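Local coordinates for cortical-lytic enzyme (Clostridium perfringens, PDB 5JIP), which is a muramidase of glycoside hydrolase family 25 involved in hydrolysing the spore-cortex peptidoglycan during germination, probably through a lysozyme-type activity, at residues D18-S23 and G71-A76; L175-Y180 and P191-W196; W199-F204 and D227-P232; G208-V213 and V217-G222. One frame throughout, in Å; residues are numbered along the deposited sequence.

Contact 1: D18-S23 and G71-A76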
loop_
_atom_site.group_PDB
_atom_site.type_symbol
_atom_site.label_atom_id
_atom_site.label_comp_id
_atom_site.label_asym_id
_atom_site.label_seq_id
_atom_site.Cartn_x
_atom_site.Cartn_y
_atom_site.Cartn_z
ATOM N N ASP A 18 -16.869 -2.333 23.669
ATOM C CA ASP A 18 -17.873 -2.978 22.835
ATOM C C ASP A 18 -19.103 -3.266 23.684
ATOM O O ASP A 18 -19.007 -3.516 24.896
ATOM C CB ASP A 18 -17.350 -4.249 22.135
ATOM C CG ASP A 18 -16.794 -5.277 23.101
ATOM O OD1 ASP A 18 -15.599 -5.171 23.447
ATOM O OD2 ASP A 18 -17.548 -6.191 23.495
ATOM N N LEU A 19 -20.260 -3.174 23.027
ATOM C CA LEU A 19 -21.570 -3.121 23.677
ATOM C C LEU A 19 -22.560 -4.005 22.928
ATOM O O LEU A 19 -22.373 -4.325 21.750
ATOM C CB LEU A 19 -22.131 -1.688 23.704
ATOM C CG LEU A 19 -21.262 -0.546 24.235
ATOM C CD1 LEU A 19 -21.926 0.805 23.929
ATOM C CD2 LEU A 19 -21.029 -0.705 25.708
ATOM N N ASN A 20 -23.630 -4.395 23.615
ATOM C CA ASN A 20 -24.736 -5.070 22.954
ATOM C C ASN A 20 -26.013 -4.766 23.732
ATOM O O ASN A 20 -26.029 -3.901 24.607
ATOM C CB ASN A 20 -24.463 -6.571 22.803
ATOM C CG ASN A 20 -24.293 -7.291 24.137
ATOM O OD1 ASN A 20 -24.827 -6.888 25.174
ATOM N ND2 ASN A 20 -23.517 -8.354 24.108
ATOM N N GLU A 21 -27.097 -5.461 23.386
ATOM C CA GLU A 21 -28.387 -5.128 23.991
ATOM C C GLU A 21 -28.421 -5.329 25.502
ATOM O O GLU A 21 -29.346 -4.826 26.163
ATOM C CB GLU A 21 -29.476 -5.958 23.332
ATOM C CG GLU A 21 -29.425 -7.431 23.641
ATOM C CD GLU A 21 -30.490 -8.181 22.883
ATOM O OE1 GLU A 21 -31.570 -8.437 23.484
ATOM O OE2 GLU A 21 -30.267 -8.470 21.686
ATOM N N PHE A 22 -27.445 -6.030 26.068
ATOM C CA PHE A 22 -27.412 -6.265 27.511
ATOM C C PHE A 22 -26.570 -5.238 28.239
ATOM O O PHE A 22 -26.493 -5.263 29.469
ATOM C CB PHE A 22 -26.916 -7.706 27.789
ATOM C CG PHE A 22 -27.667 -8.734 26.994
ATOM C CD1 PHE A 22 -29.029 -8.902 27.192
ATOM C CD2 PHE A 22 -27.030 -9.514 26.026
ATOM C CE1 PHE A 22 -29.728 -9.809 26.452
ATOM C CE2 PHE A 22 -27.728 -10.409 25.280
ATOM C CZ PHE A 22 -29.075 -10.579 25.491
ATOM N N SER A 23 -25.954 -4.318 27.512
ATOM C CA SER A 23 -25.229 -3.238 28.148
ATOM C C SER A 23 -26.238 -2.294 28.782
ATOM O O SER A 23 -27.217 -1.915 28.139
ATOM C CB SER A 23 -24.402 -2.497 27.110
ATOM O OG SER A 23 -23.486 -3.377 26.507
ATOM N N GLY A 71 -18.696 0.422 14.730
ATOM C CA GLY A 71 -18.664 -0.806 13.966
ATOM C C GLY A 71 -19.519 -1.850 14.657
ATOM O O GLY A 71 -20.001 -1.625 15.768
ATOM N N ALA A 72 -19.687 -3.003 14.001
ATOM C CA ALA A 72 -20.535 -4.022 14.615
ATOM C C ALA A 72 -20.031 -5.424 14.321
ATOM O O ALA A 72 -19.329 -5.674 13.331
ATOM C CB ALA A 72 -21.973 -3.873 14.140
ATOM N N TYR A 73 -20.471 -6.357 15.166
ATOM C CA TYR A 73 -20.053 -7.736 15.057
ATOM C C TYR A 73 -21.250 -8.672 14.964
ATOM O O TYR A 73 -22.385 -8.333 15.343
ATOM C CB TYR A 73 -19.155 -8.147 16.228
ATOM C CG TYR A 73 -19.764 -8.136 17.603
ATOM C CD1 TYR A 73 -20.535 -9.204 18.066
ATOM C CD2 TYR A 73 -19.526 -7.083 18.466
ATOM C CE1 TYR A 73 -21.072 -9.189 19.324
ATOM C CE2 TYR A 73 -20.069 -7.063 19.743
ATOM C CZ TYR A 73 -20.836 -8.116 20.160
ATOM O OH TYR A 73 -21.369 -8.074 21.424
ATOM N N HIS A 74 -20.965 -9.843 14.405
ATOM C CA HIS A 74 -21.868 -10.986 14.358
ATOM C C HIS A 74 -21.329 -12.112 15.236
ATOM O O HIS A 74 -20.176 -12.533 15.073
ATOM C CB HIS A 74 -22.026 -11.498 12.922
ATOM C CG HIS A 74 -22.786 -12.784 12.830
ATOM N ND1 HIS A 74 -24.148 -12.853 13.020
ATOM C CD2 HIS A 74 -22.375 -14.052 12.580
ATOM C CE1 HIS A 74 -24.544 -14.109 12.871
ATOM N NE2 HIS A 74 -23.485 -14.857 12.612
ATOM N N PHE A 75 -22.173 -12.650 16.118
ATOM C CA PHE A 75 -21.776 -13.796 16.931
ATOM C C PHE A 75 -21.981 -15.060 16.110
ATOM O O PHE A 75 -23.114 -15.432 15.774
ATOM C CB PHE A 75 -22.545 -13.868 18.247
ATOM C CG PHE A 75 -22.082 -14.984 19.124
ATOM C CD1 PHE A 75 -22.597 -16.260 18.985
ATOM C CD2 PHE A 75 -21.113 -14.758 20.074
ATOM C CE1 PHE A 75 -22.150 -17.296 19.783
ATOM C CE2 PHE A 75 -20.651 -15.792 20.873
ATOM C CZ PHE A 75 -21.187 -17.049 20.741
ATOM N N ALA A 76 -20.878 -15.730 15.803
ATOM C CA ALA A 76 -20.898 -16.857 14.883
ATOM C C ALA A 76 -21.449 -18.122 15.541
ATOM O O ALA A 76 -21.268 -18.356 16.740
ATOM C CB ALA A 76 -19.493 -17.123 14.389
HETATM O O HOH W 1 -20.318 -6.561 23.453
#

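Contact 2: L175-Y180 and P191-W196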
loop_
_atom_site.group_PDB
_atom_site.type_symbol
_atom_site.label_atom_id
_atom_site.label_comp_id
_atom_site.label_asym_id
_atom_site.label_seq_id
_atom_site.Cartn_x
_atom_site.Cartn_y
_atom_site.Cartn_z
ATOM N N LEU A 175 -6.940 -8.971 13.376
ATOM C CA LEU A 175 -7.215 -9.709 14.605
ATOM C C LEU A 175 -7.610 -8.782 15.748
ATOM O O LEU A 175 -6.858 -7.874 16.131
ATOM C CB LEU A 175 -6.005 -10.542 15.034
ATOM C CG LEU A 175 -6.147 -11.295 16.348
ATOM C CD1 LEU A 175 -7.210 -12.352 16.238
ATOM C CD2 LEU A 175 -4.822 -11.883 16.729
ATOM N N TRP A 176 -8.764 -9.071 16.320
ATOM C CA TRP A 176 -9.214 -8.499 17.588
ATOM C C TRP A 176 -9.125 -9.620 18.625
ATOM O O TRP A 176 -9.939 -10.553 18.630
ATOM C CB TRP A 176 -10.616 -7.951 17.401
ATOM C CG TRP A 176 -11.286 -7.346 18.592
ATOM C CD1 TRP A 176 -10.780 -7.128 19.849
ATOM C CD2 TRP A 176 -12.622 -6.876 18.608
ATOM N NE1 TRP A 176 -11.733 -6.535 20.640
ATOM C CE2 TRP A 176 -12.882 -6.384 19.908
ATOM C CE3 TRP A 176 -13.637 -6.843 17.652
ATOM C CZ2 TRP A 176 -14.124 -5.866 20.274
ATOM C CZ3 TRP A 176 -14.874 -6.311 18.013
ATOM C CH2 TRP A 176 -15.105 -5.838 19.310
ATOM N N ILE A 177 -8.097 -9.576 19.454
ATOM C CA ILE A 177 -7.817 -10.685 20.354
ATOM C C ILE A 177 -8.279 -10.317 21.750
ATOM O O ILE A 177 -8.051 -9.202 22.234
ATOM C CB ILE A 177 -6.331 -11.086 20.359
ATOM C CG1 ILE A 177 -6.173 -12.400 21.133
ATOM C CG2 ILE A 177 -5.463 -9.962 20.921
ATOM C CD1 ILE A 177 -4.806 -13.037 21.001
ATOM N N ALA A 178 -8.935 -11.267 22.397
ATOM C CA ALA A 178 -9.323 -11.125 23.792
ATOM C C ALA A 178 -8.327 -11.884 24.661
ATOM O O ALA A 178 -8.097 -13.074 24.444
ATOM C CB ALA A 178 -10.730 -11.664 24.009
ATOM N N MET A 179 -7.735 -11.187 25.629
ATOM C CA MET A 179 -6.928 -11.802 26.671
ATOM C C MET A 179 -7.057 -10.914 27.894
ATOM O O MET A 179 -6.525 -9.798 27.905
ATOM C CB MET A 179 -5.467 -11.935 26.277
ATOM C CG MET A 179 -4.696 -12.687 27.378
ATOM S SD MET A 179 -2.991 -12.362 27.222
ATOM C CE MET A 179 -2.912 -10.687 27.870
ATOM N N TYR A 180 -7.726 -11.427 28.920
ATOM C CA TYR A 180 -8.095 -10.642 30.095
ATOM C C TYR A 180 -6.996 -10.704 31.153
ATOM O O TYR A 180 -6.633 -11.789 31.619
ATOM C CB TYR A 180 -9.427 -11.160 30.653
ATOM C CG TYR A 180 -10.582 -11.077 29.678
ATOM C CD1 TYR A 180 -10.524 -10.256 28.554
ATOM C CD2 TYR A 180 -11.734 -11.802 29.892
ATOM C CE1 TYR A 180 -11.600 -10.184 27.673
ATOM C CE2 TYR A 180 -12.779 -11.742 29.058
ATOM C CZ TYR A 180 -12.730 -10.938 27.938
ATOM O OH TYR A 180 -13.827 -10.929 27.112
ATOM N N PRO A 191 0.470 -12.608 23.638
ATOM C CA PRO A 191 1.562 -13.211 22.876
ATOM C C PRO A 191 1.225 -13.266 21.402
ATOM O O PRO A 191 0.066 -13.230 20.997
ATOM C CB PRO A 191 1.669 -14.619 23.463
ATOM C CG PRO A 191 0.300 -14.951 23.833
ATOM C CD PRO A 191 -0.321 -13.647 24.325
ATOM N N ASN A 192 2.260 -13.427 20.592
ATOM C CA ASN A 192 2.060 -13.616 19.159
ATOM C C ASN A 192 1.611 -15.054 18.918
ATOM O O ASN A 192 2.270 -16.000 19.354
ATOM C CB ASN A 192 3.336 -13.258 18.389
ATOM C CG ASN A 192 3.629 -11.732 18.389
ATOM O OD1 ASN A 192 2.742 -10.880 18.583
ATOM N ND2 ASN A 192 4.874 -11.393 18.132
ATOM N N VAL A 193 0.469 -15.224 18.249
ATOM C CA VAL A 193 -0.178 -16.521 18.086
ATOM C C VAL A 193 -0.886 -16.566 16.739
ATOM O O VAL A 193 -1.125 -15.536 16.102
ATOM C CB VAL A 193 -1.195 -16.828 19.217
ATOM C CG1 VAL A 193 -0.494 -16.949 20.559
ATOM C CG2 VAL A 193 -2.264 -15.782 19.282
ATOM N N GLY A 194 -1.254 -17.780 16.326
ATOM C CA GLY A 194 -2.051 -17.992 15.133
ATOM C C GLY A 194 -1.425 -17.515 13.847
ATOM O O GLY A 194 -2.134 -17.337 12.860
ATOM N N GLY A 195 -0.115 -17.298 13.820
ATOM C CA GLY A 195 0.521 -16.743 12.643
ATOM C C GLY A 195 0.254 -15.278 12.404
ATOM O O GLY A 195 0.732 -14.735 11.406
ATOM N N TRP A 196 -0.517 -14.624 13.274
ATOM C CA TRP A 196 -0.756 -13.195 13.174
ATOM C C TRP A 196 0.485 -12.429 13.595
ATOM O O TRP A 196 0.982 -12.606 14.714
ATOM C CB TRP A 196 -1.939 -12.810 14.062
ATOM C CG TRP A 196 -3.279 -13.008 13.397
ATOM C CD1 TRP A 196 -3.791 -12.288 12.338
ATOM C CD2 TRP A 196 -4.295 -13.955 13.760
ATOM N NE1 TRP A 196 -5.043 -12.742 12.023
ATOM C CE2 TRP A 196 -5.385 -13.749 12.896
ATOM C CE3 TRP A 196 -4.394 -14.946 14.749
ATOM C CZ2 TRP A 196 -6.538 -14.521 12.961
ATOM C CZ3 TRP A 196 -5.551 -15.696 14.818
ATOM C CH2 TRP A 196 -6.605 -15.481 13.929
#

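Contact 3: W199-F204 and D227-P232. With MG (magnesium ion), chain E.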
loop_
_atom_site.group_PDB
_atom_site.type_symbol
_atom_site.label_atom_id
_atom_site.label_comp_id
_atom_site.label_asym_id
_atom_site.label_seq_id
_atom_site.Cartn_x
_atom_site.Cartn_y
_atom_site.Cartn_z
ATOM N N TRP A 199 -1.737 -7.908 16.569
ATOM C CA TRP A 199 -3.143 -7.662 16.842
ATOM C C TRP A 199 -3.519 -6.254 16.413
ATOM O O TRP A 199 -2.729 -5.310 16.497
ATOM C CB TRP A 199 -3.518 -7.882 18.313
ATOM C CG TRP A 199 -2.764 -7.161 19.400
ATOM C CD1 TRP A 199 -1.784 -7.679 20.191
ATOM C CD2 TRP A 199 -3.035 -5.851 19.916
ATOM N NE1 TRP A 199 -1.377 -6.748 21.119
ATOM C CE2 TRP A 199 -2.132 -5.618 20.971
ATOM C CE3 TRP A 199 -3.897 -4.835 19.543
ATOM C CZ2 TRP A 199 -2.109 -4.432 21.670
ATOM C CZ3 TRP A 199 -3.860 -3.646 20.236
ATOM C CH2 TRP A 199 -2.970 -3.448 21.278
ATOM N N THR A 200 -4.731 -6.137 15.900
ATOM C CA THR A 200 -5.305 -4.851 15.572
ATOM C C THR A 200 -6.022 -4.248 16.779
ATOM O O THR A 200 -5.916 -3.036 17.019
ATOM C CB THR A 200 -6.255 -5.035 14.385
ATOM O OG1 THR A 200 -5.482 -5.462 13.255
ATOM C CG2 THR A 200 -7.009 -3.787 14.068
ATOM N N MET A 201 -6.767 -5.069 17.528
ATOM C CA MET A 201 -7.364 -4.649 18.795
ATOM C C MET A 201 -7.157 -5.745 19.827
ATOM O O MET A 201 -6.990 -6.920 19.493
ATOM C CB MET A 201 -8.850 -4.349 18.651
ATOM C CG MET A 201 -9.144 -3.137 17.800
ATOM S SD MET A 201 -10.926 -2.725 17.681
ATOM C CE MET A 201 -11.614 -3.332 19.186
ATOM N N TRP A 202 -7.144 -5.331 21.082
ATOM C CA TRP A 202 -6.956 -6.216 22.228
ATOM C C TRP A 202 -8.045 -5.908 23.248
ATOM O O TRP A 202 -8.093 -4.797 23.789
ATOM C CB TRP A 202 -5.565 -6.020 22.828
ATOM C CG TRP A 202 -5.318 -6.654 24.170
ATOM C CD1 TRP A 202 -5.972 -7.706 24.732
ATOM C CD2 TRP A 202 -4.333 -6.233 25.132
ATOM N NE1 TRP A 202 -5.436 -7.992 25.986
ATOM C CE2 TRP A 202 -4.443 -7.081 26.251
ATOM C CE3 TRP A 202 -3.366 -5.229 25.139
ATOM C CZ2 TRP A 202 -3.616 -6.949 27.361
ATOM C CZ3 TRP A 202 -2.556 -5.095 26.247
ATOM C CH2 TRP A 202 -2.677 -5.949 27.333
ATOM N N GLN A 203 -8.946 -6.871 23.459
ATOM C CA GLN A 203 -9.955 -6.791 24.507
ATOM C C GLN A 203 -9.297 -7.271 25.793
ATOM O O GLN A 203 -8.986 -8.462 25.924
ATOM C CB GLN A 203 -11.160 -7.656 24.173
ATOM C CG GLN A 203 -12.363 -7.384 25.058
ATOM C CD GLN A 203 -13.480 -8.315 24.709
ATOM O OE1 GLN A 203 -13.407 -9.507 24.975
ATOM N NE2 GLN A 203 -14.531 -7.774 24.094
ATOM N N PHE A 204 -9.000 -6.337 26.695
ATOM C CA PHE A 204 -8.225 -6.663 27.886
ATOM C C PHE A 204 -9.086 -6.876 29.125
ATOM O O PHE A 204 -8.574 -7.359 30.139
ATOM C CB PHE A 204 -7.160 -5.578 28.151
ATOM C CG PHE A 204 -7.726 -4.215 28.449
ATOM C CD1 PHE A 204 -7.982 -3.320 27.412
ATOM C CD2 PHE A 204 -8.011 -3.835 29.746
ATOM C CE1 PHE A 204 -8.515 -2.074 27.664
ATOM C CE2 PHE A 204 -8.557 -2.582 30.009
ATOM C CZ PHE A 204 -8.818 -1.708 28.964
ATOM N N ASP A 227 -7.836 5.772 12.078
ATOM C CA ASP A 227 -7.870 5.522 10.646
ATOM C C ASP A 227 -7.591 4.057 10.325
ATOM O O ASP A 227 -8.139 3.525 9.353
ATOM C CB ASP A 227 -6.851 6.418 9.926
ATOM C CG ASP A 227 -7.094 7.915 10.133
ATOM O OD1 ASP A 227 -8.211 8.306 10.437
ATOM O OD2 ASP A 227 -6.132 8.698 9.962
ATOM N N SER A 228 -6.805 3.380 11.164
ATOM C CA SER A 228 -6.439 1.988 10.904
ATOM C C SER A 228 -7.599 1.017 11.140
ATOM O O SER A 228 -7.467 -0.156 10.818
ATOM C CB SER A 228 -5.255 1.594 11.768
ATOM O OG SER A 228 -4.104 2.331 11.364
ATOM N N LEU A 229 -8.704 1.476 11.723
ATOM C CA LEU A 229 -9.906 0.664 11.847
ATOM C C LEU A 229 -10.930 0.949 10.756
ATOM O O LEU A 229 -11.882 0.159 10.599
ATOM C CB LEU A 229 -10.572 0.907 13.217
ATOM C CG LEU A 229 -9.788 0.461 14.460
ATOM C CD1 LEU A 229 -10.552 0.828 15.725
ATOM C CD2 LEU A 229 -9.506 -1.057 14.400
ATOM N N MET A 230 -10.768 2.057 10.015
ATOM C CA MET A 230 -11.780 2.586 9.092
ATOM C C MET A 230 -11.289 2.654 7.645
ATOM O O MET A 230 -10.088 2.794 7.396
ATOM C CB MET A 230 -12.202 3.995 9.510
ATOM C CG MET A 230 -12.661 4.078 10.923
ATOM S SD MET A 230 -13.395 5.683 11.340
ATOM C CE MET A 230 -12.061 6.833 11.005
ATOM N N PRO A 231 -12.192 2.598 6.672
ATOM C CA PRO A 231 -11.808 2.963 5.316
ATOM C C PRO A 231 -11.385 4.420 5.259
ATOM O O PRO A 231 -11.864 5.261 6.055
ATOM C CB PRO A 231 -13.090 2.717 4.503
ATOM C CG PRO A 231 -13.927 1.829 5.381
ATOM C CD PRO A 231 -13.622 2.234 6.741
ATOM N N PRO A 232 -10.538 4.776 4.304
ATOM C CA PRO A 232 -10.216 6.194 4.103
ATOM C C PRO A 232 -11.434 6.973 3.653
ATOM O O PRO A 232 -12.403 6.418 3.113
ATOM C CB PRO A 232 -9.154 6.185 2.999
ATOM C CG PRO A 232 -9.137 4.878 2.458
ATOM C CD PRO A 232 -9.956 3.926 3.254
HETATM MG MG MG E . -8.058 2.623 7.388
HETATM O O HOH W 2 -8.152 0.638 8.078
HETATM O O HOH W 3 -8.057 4.589 6.567
#

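Contact 4: G208-V213 and V217-G222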
loop_
_atom_site.group_PDB
_atom_site.type_symbol
_atom_site.label_atom_id
_atom_site.label_comp_id
_atom_site.label_asym_id
_atom_site.label_seq_id
_atom_site.Cartn_x
_atom_site.Cartn_y
_atom_site.Cartn_z
ATOM N N GLY A 208 -14.757 -3.877 32.845
ATOM C CA GLY A 208 -14.196 -2.567 33.005
ATOM C C GLY A 208 -15.206 -1.567 33.532
ATOM O O GLY A 208 -16.416 -1.787 33.519
ATOM N N LYS A 209 -14.679 -0.449 34.006
ATOM C CA LYS A 209 -15.484 0.685 34.462
ATOM C C LYS A 209 -15.203 1.867 33.555
ATOM O O LYS A 209 -14.060 2.342 33.473
ATOM C CB LYS A 209 -15.163 1.027 35.918
ATOM C CG LYS A 209 -15.876 2.260 36.463
ATOM C CD LYS A 209 -15.396 2.540 37.898
ATOM C CE LYS A 209 -16.217 3.621 38.588
ATOM N NZ LYS A 209 -15.812 4.993 38.173
ATOM N N LEU A 210 -16.234 2.323 32.851
ATOM C CA LEU A 210 -16.111 3.481 31.967
ATOM C C LEU A 210 -17.328 4.370 32.121
ATOM O O LEU A 210 -18.453 3.890 31.974
ATOM C CB LEU A 210 -16.003 3.056 30.510
ATOM C CG LEU A 210 -15.754 4.154 29.478
ATOM C CD1 LEU A 210 -14.434 4.902 29.741
ATOM C CD2 LEU A 210 -15.758 3.519 28.104
ATOM N N ASP A 211 -17.099 5.655 32.402
ATOM C CA ASP A 211 -18.193 6.624 32.485
ATOM C C ASP A 211 -18.994 6.573 31.194
ATOM O O ASP A 211 -18.431 6.642 30.104
ATOM C CB ASP A 211 -17.646 8.049 32.692
ATOM C CG ASP A 211 -17.219 8.338 34.131
ATOM O OD1 ASP A 211 -17.309 7.441 34.996
ATOM O OD2 ASP A 211 -16.776 9.485 34.389
ATOM N N GLY A 212 -20.301 6.436 31.315
ATOM C CA GLY A 212 -21.153 6.345 30.155
ATOM C C GLY A 212 -21.693 4.965 29.895
ATOM O O GLY A 212 -22.557 4.807 29.015
ATOM N N VAL A 213 -21.216 3.958 30.627
ATOM C CA VAL A 213 -21.803 2.629 30.618
ATOM C C VAL A 213 -22.038 2.237 32.065
ATOM O O VAL A 213 -21.117 2.322 32.887
ATOM C CB VAL A 213 -20.909 1.594 29.917
ATOM C CG1 VAL A 213 -21.562 0.248 29.951
ATOM C CG2 VAL A 213 -20.641 2.020 28.486
ATOM N N VAL A 217 -18.084 -3.444 31.628
ATOM C CA VAL A 217 -18.121 -3.330 30.183
ATOM C C VAL A 217 -16.833 -3.903 29.585
ATOM O O VAL A 217 -15.768 -3.868 30.212
ATOM C CB VAL A 217 -18.362 -1.842 29.791
ATOM C CG1 VAL A 217 -17.207 -0.954 30.270
ATOM C CG2 VAL A 217 -18.587 -1.690 28.297
ATOM N N ASP A 218 -16.957 -4.469 28.386
ATOM C CA ASP A 218 -15.800 -4.896 27.595
ATOM C C ASP A 218 -15.022 -3.673 27.132
ATOM O O ASP A 218 -15.597 -2.758 26.541
ATOM C CB ASP A 218 -16.220 -5.687 26.352
ATOM C CG ASP A 218 -16.914 -7.001 26.640
ATOM O OD1 ASP A 218 -16.877 -7.504 27.786
ATOM O OD2 ASP A 218 -17.485 -7.563 25.670
ATOM N N LEU A 219 -13.723 -3.647 27.391
ATOM C CA LEU A 219 -12.879 -2.537 26.966
ATOM C C LEU A 219 -11.722 -3.037 26.105
ATOM O O LEU A 219 -11.214 -4.152 26.284
ATOM C CB LEU A 219 -12.330 -1.773 28.148
ATOM C CG LEU A 219 -13.397 -1.105 29.043
ATOM C CD1 LEU A 219 -12.723 -0.478 30.238
ATOM C CD2 LEU A 219 -14.239 -0.089 28.242
ATOM N N ASN A 220 -11.281 -2.172 25.195
ATOM C CA ASN A 220 -10.386 -2.576 24.117
ATOM C C ASN A 220 -9.341 -1.512 23.843
ATOM O O ASN A 220 -9.643 -0.311 23.828
ATOM C CB ASN A 220 -11.148 -2.799 22.808
ATOM C CG ASN A 220 -12.279 -3.790 22.951
ATOM O OD1 ASN A 220 -12.054 -4.991 22.965
ATOM N ND2 ASN A 220 -13.512 -3.291 22.990
ATOM N N TRP A 221 -8.123 -1.970 23.587
ATOM C CA TRP A 221 -7.104 -1.153 22.953
ATOM C C TRP A 221 -7.127 -1.384 21.449
ATOM O O TRP A 221 -7.287 -2.518 20.976
ATOM C CB TRP A 221 -5.703 -1.475 23.489
ATOM C CG TRP A 221 -5.545 -1.302 24.963
ATOM C CD1 TRP A 221 -5.295 -2.284 25.869
ATOM C CD2 TRP A 221 -5.643 -0.073 25.709
ATOM N NE1 TRP A 221 -5.210 -1.757 27.130
ATOM C CE2 TRP A 221 -5.434 -0.402 27.070
ATOM C CE3 TRP A 221 -5.864 1.261 25.361
ATOM C CZ2 TRP A 221 -5.438 0.555 28.077
ATOM C CZ3 TRP A 221 -5.895 2.227 26.372
ATOM C CH2 TRP A 221 -5.669 1.866 27.715
ATOM N N GLY A 222 -6.935 -0.302 20.706
ATOM C CA GLY A 222 -6.894 -0.353 19.268
ATOM C C GLY A 222 -5.587 0.165 18.696
ATOM O O GLY A 222 -4.613 0.433 19.413
#

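Contact 1: D18-S23 and G71-A76
N20 meets Y73 at the phenol oxygen. The amide ND2 of N20 gives a weak hydrogen bond to Y73 OH, 3.4 Å long with an N-H...O angle of 145°. The two flat groups are well turned from one another, with amide and ring planes 62° apart. Y73 CG lies between its own backbone N and carbonyl carbon (chi1 64°), and from there the ring carries its hydroxyl across to 18-23. N20 takes the same first torsion, which turns its amide back over the turn that follows. There OD1 accepts from the backbone N of F22 at 2.9 Å, closing an Asx turn. The F22 bond holds the amide by its oxygen, while its NH2 end faces Y73. The N20-S23 stretch is also a type I beta turn, and the backbone N of N20 donates to S23 OG at 3.1 Å. A water links Y73 OH, at 2.7 Å, to D18 OD2, at 2.8 Å, and donates to the carboxylate. Strand 38-44 runs parallel between strands 15-19 and 70-75 in the barrel sheet of this TIM-barrel-clan domain, so the contact joins the residues just after strand 15-19 to strand 70-75, across strand 38-44. Its chemistry is polar and partly water-mediated. The phenol oxygen is gripped more closely by the water than by the weak amide bond, so Y73 is tied to 18-23 mainly through the water and D18.

Contact 2: L175-Y180 and P191-W196
Strand 175-178 faces the irregular loop 191-196. The backbones are closest at L175 and W196, 7.5 Å between CA atoms, and stay over 9 Å apart at I177 and V193 and at M179 and P191. V193 to W196 forms a type I' turn, with G194 and G195 at positive phi in its middle. L175 lies over one face of the W196 indole. Its CB makes a CH-pi contact, 3.8 Å from the centroid of the five-membered ring and 5° off the normal. CG sits anti to the backbone N (chi1 177°), which sets CD2 above the rim of the indole, 3.7 Å from W196 CD2, and CD1 over the six-membered ring. The opposite indole face has G194 O above it, near the rim. Further on, I177 CD1 touches V193 CG2 at 4.1 Å. M179, extended through its first two torsions, brings SD to 4.1 Å from P191 CD. W196 NE1 donates to M173 O. The apolar layer continues into helix 152-157, where L152 meets M179, P191 and V193, and I155 meets W196. In this TIM-barrel-clan domain, barrel strand 175-178 lies between strands 147-151 and 201-208, and the loop leads on to the latter.

Contact 3: W199-F204 and D227-P232
L229 CG lies anti to its carbonyl carbon (chi1 -66°). Its chi2 of 177° extends CD1, and the other branch, CD2, is the one that meets both T200 and M201. T200 turns CG2 anti to its backbone N, so the methyl, not the hydroxyl, meets the leucine. The contact ties T200 and M201, by strand 201-208 of the TIM-barrel-clan domain, to a 3-10 turn in the connection that leads on to the antiparallel sheets of the C-terminal part. T200 CG2 approaches L229 CD2 to 3.7 Å, the side chains sliding past each other in opposite directions. M201 comes across L229 at about a right angle. Its chi1 and an extended chi2 put SD 3.9 Å from L229 CD2 and a little further from CD1. No hydrogen bond spans the segments. The contact is small and apolar. M201 and L229 are buried and T200 is partly exposed, while W176 and N220 also pack on M201. The backbone of the 3-10 turn and of the residue after it binds a magnesium ion. The carbonyls of D227 and M230 are both ligands, and the M230 N to D227 O hydrogen bond closes the turn that presents them. D258 and D304 join them, so the ion links the connection to strand 296-304 and to the loop before strand 259-266. Two waters, each at 2.1 Å, complete the set of six. D227 O binds magnesium at 2.2 Å and M230 O at 2.0 Å.

Contact 4: G208-V213 and V217-G222
G208 and V217 form an antiparallel hydrogen-bonded pair, their CA atoms 4.9 Å apart, where strand 201-208 meets strand 217-221. This is the end of a beta hairpin in the barrel sheet, and the long loop between its strands folds back over the pair. G208 N donates to V217 O at 2.8 Å, and V217 N to G208 O at 3.0 Å. Beyond the pair the loop makes a type II turn, L210 to V213, with G212 at positive phi. V213 comes back against V217, its CG1 3.8 Å from V217 CB, and the two side chains cross at about a right angle. L210 reaches further along the strand, where its CD2 lies 3.9 Å from L219 CD2. L31 of helix 28-34 packs on L210 and V213. F15 of strand 15-19 touches L210 and L219, and L19 touches V213 and V217. L219 leaves its other methyl over the backbone of G208, which has no side chain in the way: L219 CD1 is 3.8 Å from G208 CA.

How the contacts relate
All four contacts reach the same barrel sheet. Contacts 1, 2 and 3 are largely buried, while contact 4 is partly exposed. Contact 1 is polar and water-linked; contacts 2 and 3 are apolar; contact 4 adds backbone pairing to its apolar cluster. Contact 3 alone holds a metal site and lies nearest the centre of the chain. D18 of contact 1 joins the others: its OD1 probably bonds Q203 of contact 3 and N220 of contact 4, and packs on W176 of contact 2. N220 OD1 also pairs with W176 NE1. Strand 201-208 lies between strands 175-178 and 217-221, and contact 4 is nested in the loop closed by contact 3.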